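PDB 2ABW: Pdx2 protein from Plasmodium falciparum, which hydrolyses glutamine to glutamate and ammonia, the latter being channelled to the Pdx1 subunit for the synthesis of pyridoxal 5'-phosphate (vitamin B6). Local coordinates for residues 36-47 with 67-75. Residues are numbered along the deposited sequence; the frame is centred on the assembly and turned at random.
Sequences RNVHDLGLCDGL and TLYNALVHF
Leu41 enters helix 67-75 as a knob into a hole lined by Leu68, Ala71, Leu72 and Phe75, its two methyls dividing the work. CD1 lies over one face of the Phe75 ring in a CH-pi contact, 4.0 Å from the centroid and 29° off the normal. CD2 turns instead to the helix itself, meeting Leu72 CD2 at 3.8 Å and the CB of Ala71. With CG anti to the backbone N (chi1 177°), the Phe75 ring extends from its helix to the chain entering strand 46-49. There the backbone of Cys44 and Gly46 borders the ring edge near its plane, and Leu47 CB approaches obliquely, 3.9 Å from Phe75 CZ. Leu47 CD2 and Leu72 CD2 are pressed together at 3.4 Å, tighter than usual for two methyls, their side chains crossing at about a right angle.

At the more exposed end, Val38 CG1 touches Ala71 CB at 3.6 Å and also reaches Thr67 CG2. Leu68 CD1 packs against backbone, 3.8 Å from Asn37 C.

Polar groups serve the short helix 38-42 from within its own segment. Asn37 OD1 caps it by accepting from Asp40 N in a nearly straight bond. The Asp40 carboxylate in turn takes Arg36 N on the anti lone pair of OD2, and its OD1 forms a salt bridge with Arg36 NH2 at 2.9 Å.

The short helix, 17° from parallel to helix 67-75, thus shares one hydrophobic seam with that helix and with Leu47, whose strand lies inside the large mixed sheet of this glutaminase; the two helices pack beside it, away from the residues assigned to catalysis and glutamine binding. Between the two segments, cohesion is apolar and rests on shape, while the polar bonds of Arg36, Asn37 and Asp40 stay within 36-47 and hold the first turn of its helix.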
# COMPACT_ATOMS: atom_id res chain seq x y z
N ARG A 36 -0.94 -0.73 -15.91
CA ARG A 36 0.26 -1.26 -16.53
C ARG A 36 1.07 -0.15 -17.17
O ARG A 36 2.17 -0.38 -17.62
CB ARG A 36 -0.21 -2.21 -17.63
CG ARG A 36 -1.09 -3.33 -17.21
CD ARG A 36 -1.92 -3.75 -18.43
NE ARG A 36 -3.03 -2.78 -18.64
CZ ARG A 36 -3.53 -2.42 -19.81
NH1 ARG A 36 -3.02 -2.88 -20.95
NH2 ARG A 36 -4.55 -1.58 -19.87
N ASN A 37 0.50 1.07 -17.24
CA ASN A 37 1.14 2.15 -17.96
C ASN A 37 0.54 3.47 -17.54
O ASN A 37 -0.41 3.50 -16.75
CB ASN A 37 1.01 1.91 -19.46
CG ASN A 37 -0.39 1.78 -19.90
OD1 ASN A 37 -1.20 2.62 -19.63
ND2 ASN A 37 -0.70 0.74 -20.68
N VAL A 38 1.07 4.57 -18.06
CA VAL A 38 0.64 5.91 -17.67
C VAL A 38 -0.79 6.24 -18.13
O VAL A 38 -1.49 7.01 -17.45
CB VAL A 38 1.63 6.99 -18.12
CG1 VAL A 38 3.01 6.80 -17.53
CG2 VAL A 38 1.75 7.03 -19.63
N HIS A 39 -1.22 5.67 -19.25
CA HIS A 39 -2.63 5.86 -19.71
C HIS A 39 -3.60 5.30 -18.63
O HIS A 39 -4.51 5.96 -18.19
CB HIS A 39 -2.84 5.14 -21.01
CG HIS A 39 -4.20 5.36 -21.58
ND1 HIS A 39 -5.12 4.34 -21.71
CD2 HIS A 39 -4.83 6.49 -22.00
CE1 HIS A 39 -6.26 4.83 -22.14
NE2 HIS A 39 -6.11 6.13 -22.36
N ASP A 40 -3.34 4.08 -18.21
CA ASP A 40 -4.16 3.44 -17.20
C ASP A 40 -4.15 4.29 -15.91
O ASP A 40 -5.17 4.50 -15.25
CB ASP A 40 -3.67 2.06 -16.80
CG ASP A 40 -3.67 1.02 -17.90
OD1 ASP A 40 -4.56 1.10 -18.82
OD2 ASP A 40 -2.80 0.06 -17.82
N LEU A 41 -2.93 4.75 -15.55
CA LEU A 41 -2.77 5.53 -14.26
C LEU A 41 -3.60 6.74 -14.34
O LEU A 41 -4.16 7.13 -13.34
CB LEU A 41 -1.30 5.85 -14.05
CG LEU A 41 -1.01 6.64 -12.78
CD1 LEU A 41 -1.41 5.74 -11.55
CD2 LEU A 41 0.42 7.02 -12.74
N GLY A 42 -3.65 7.39 -15.52
CA GLY A 42 -4.45 8.61 -15.67
C GLY A 42 -5.94 8.46 -15.42
O GLY A 42 -6.67 9.48 -15.21
N LEU A 43 -6.44 7.24 -15.51
CA LEU A 43 -7.89 6.95 -15.35
C LEU A 43 -8.25 6.71 -13.89
O LEU A 43 -9.44 6.52 -13.51
CB LEU A 43 -8.32 5.72 -16.12
CG LEU A 43 -8.09 5.81 -17.61
CD1 LEU A 43 -8.49 4.43 -18.19
CD2 LEU A 43 -8.79 6.99 -18.23
N CYS A 44 -7.25 6.67 -13.05
CA CYS A 44 -7.40 6.20 -11.65
C CYS A 44 -7.70 7.38 -10.74
O CYS A 44 -6.97 8.33 -10.75
CB CYS A 44 -6.13 5.53 -11.07
SG CYS A 44 -5.91 3.92 -11.90
N ASP A 45 -8.68 7.22 -9.80
CA ASP A 45 -8.86 8.15 -8.73
C ASP A 45 -7.97 7.76 -7.51
O ASP A 45 -7.70 8.58 -6.65
CB ASP A 45 -10.31 8.02 -8.28
CG ASP A 45 -11.29 8.49 -9.33
OD1 ASP A 45 -11.03 9.55 -9.96
OD2 ASP A 45 -12.32 7.84 -9.61
N GLY A 46 -7.62 6.48 -7.41
CA GLY A 46 -6.67 5.98 -6.41
C GLY A 46 -5.94 4.77 -6.93
O GLY A 46 -6.40 4.14 -7.95
N LEU A 47 -4.84 4.37 -6.30
CA LEU A 47 -4.01 3.25 -6.85
C LEU A 47 -3.56 2.38 -5.67
O LEU A 47 -3.21 2.90 -4.59
CB LEU A 47 -2.78 3.84 -7.55
CG LEU A 47 -1.80 2.84 -8.07
CD1 LEU A 47 -2.40 2.15 -9.27
CD2 LEU A 47 -0.42 3.48 -8.40
N THR A 67 9.46 6.22 -17.22
CA THR A 67 8.26 6.96 -17.57
C THR A 67 7.20 6.72 -16.49
O THR A 67 6.60 7.66 -15.96
CB THR A 67 7.72 6.61 -18.98
OG1 THR A 67 8.62 7.19 -19.96
CG2 THR A 67 6.35 7.15 -19.20
N LEU A 68 6.96 5.47 -16.16
CA LEU A 68 5.86 5.18 -15.14
C LEU A 68 6.30 5.58 -13.77
O LEU A 68 5.49 6.09 -12.98
CB LEU A 68 5.44 3.70 -15.17
CG LEU A 68 4.29 3.26 -14.36
CD1 LEU A 68 3.01 4.06 -14.66
CD2 LEU A 68 4.04 1.71 -14.50
N TYR A 69 7.56 5.36 -13.39
CA TYR A 69 8.09 5.78 -12.09
C TYR A 69 7.80 7.29 -11.92
O TYR A 69 7.24 7.74 -10.93
CB TYR A 69 9.58 5.57 -12.02
CG TYR A 69 10.18 6.11 -10.78
CD1 TYR A 69 10.08 5.47 -9.55
CD2 TYR A 69 10.81 7.32 -10.79
CE1 TYR A 69 10.63 5.98 -8.37
CE2 TYR A 69 11.29 7.90 -9.58
CZ TYR A 69 11.26 7.22 -8.41
OH TYR A 69 11.74 7.78 -7.23
N ASN A 70 8.20 8.07 -12.91
CA ASN A 70 8.03 9.57 -12.78
C ASN A 70 6.54 9.90 -12.70
O ASN A 70 6.16 10.78 -11.91
CB ASN A 70 8.63 10.24 -13.93
CG ASN A 70 10.16 10.11 -13.97
OD1 ASN A 70 10.75 10.05 -12.95
ND2 ASN A 70 10.75 10.18 -15.13
N ALA A 71 5.68 9.19 -13.43
CA ALA A 71 4.24 9.46 -13.35
C ALA A 71 3.68 9.09 -11.98
O ALA A 71 2.80 9.78 -11.43
CB ALA A 71 3.48 8.74 -14.50
N LEU A 72 4.16 7.99 -11.41
CA LEU A 72 3.75 7.57 -10.04
C LEU A 72 4.18 8.61 -8.99
O LEU A 72 3.42 8.96 -8.14
CB LEU A 72 4.26 6.15 -9.75
CG LEU A 72 3.59 5.07 -10.57
CD1 LEU A 72 4.33 3.74 -10.44
CD2 LEU A 72 2.17 4.88 -10.08
N VAL A 73 5.39 9.12 -9.12
CA VAL A 73 5.87 10.13 -8.20
C VAL A 73 4.97 11.31 -8.30
O VAL A 73 4.62 11.93 -7.29
CB VAL A 73 7.38 10.42 -8.44
CG1 VAL A 73 7.81 11.68 -7.62
CG2 VAL A 73 8.22 9.22 -8.06
N HIS A 74 4.68 11.75 -9.52
CA HIS A 74 3.81 12.89 -9.70
C HIS A 74 2.40 12.64 -9.11
O HIS A 74 1.77 13.51 -8.48
CB HIS A 74 3.78 13.29 -11.17
CG HIS A 74 2.77 14.33 -11.52
ND1 HIS A 74 1.55 13.98 -12.05
CD2 HIS A 74 2.82 15.67 -11.53
CE1 HIS A 74 0.89 15.07 -12.36
NE2 HIS A 74 1.59 16.11 -11.92
N PHE A 75 1.87 11.46 -9.35
CA PHE A 75 0.53 11.05 -8.88
C PHE A 75 0.49 11.15 -7.36
O PHE A 75 -0.47 11.69 -6.79
CB PHE A 75 0.28 9.63 -9.31
CG PHE A 75 -1.01 8.97 -8.87
CD1 PHE A 75 -1.12 8.38 -7.62
CD2 PHE A 75 -2.05 8.87 -9.78
CE1 PHE A 75 -2.27 7.74 -7.21
CE2 PHE A 75 -3.22 8.18 -9.40
CZ PHE A 75 -3.26 7.62 -8.14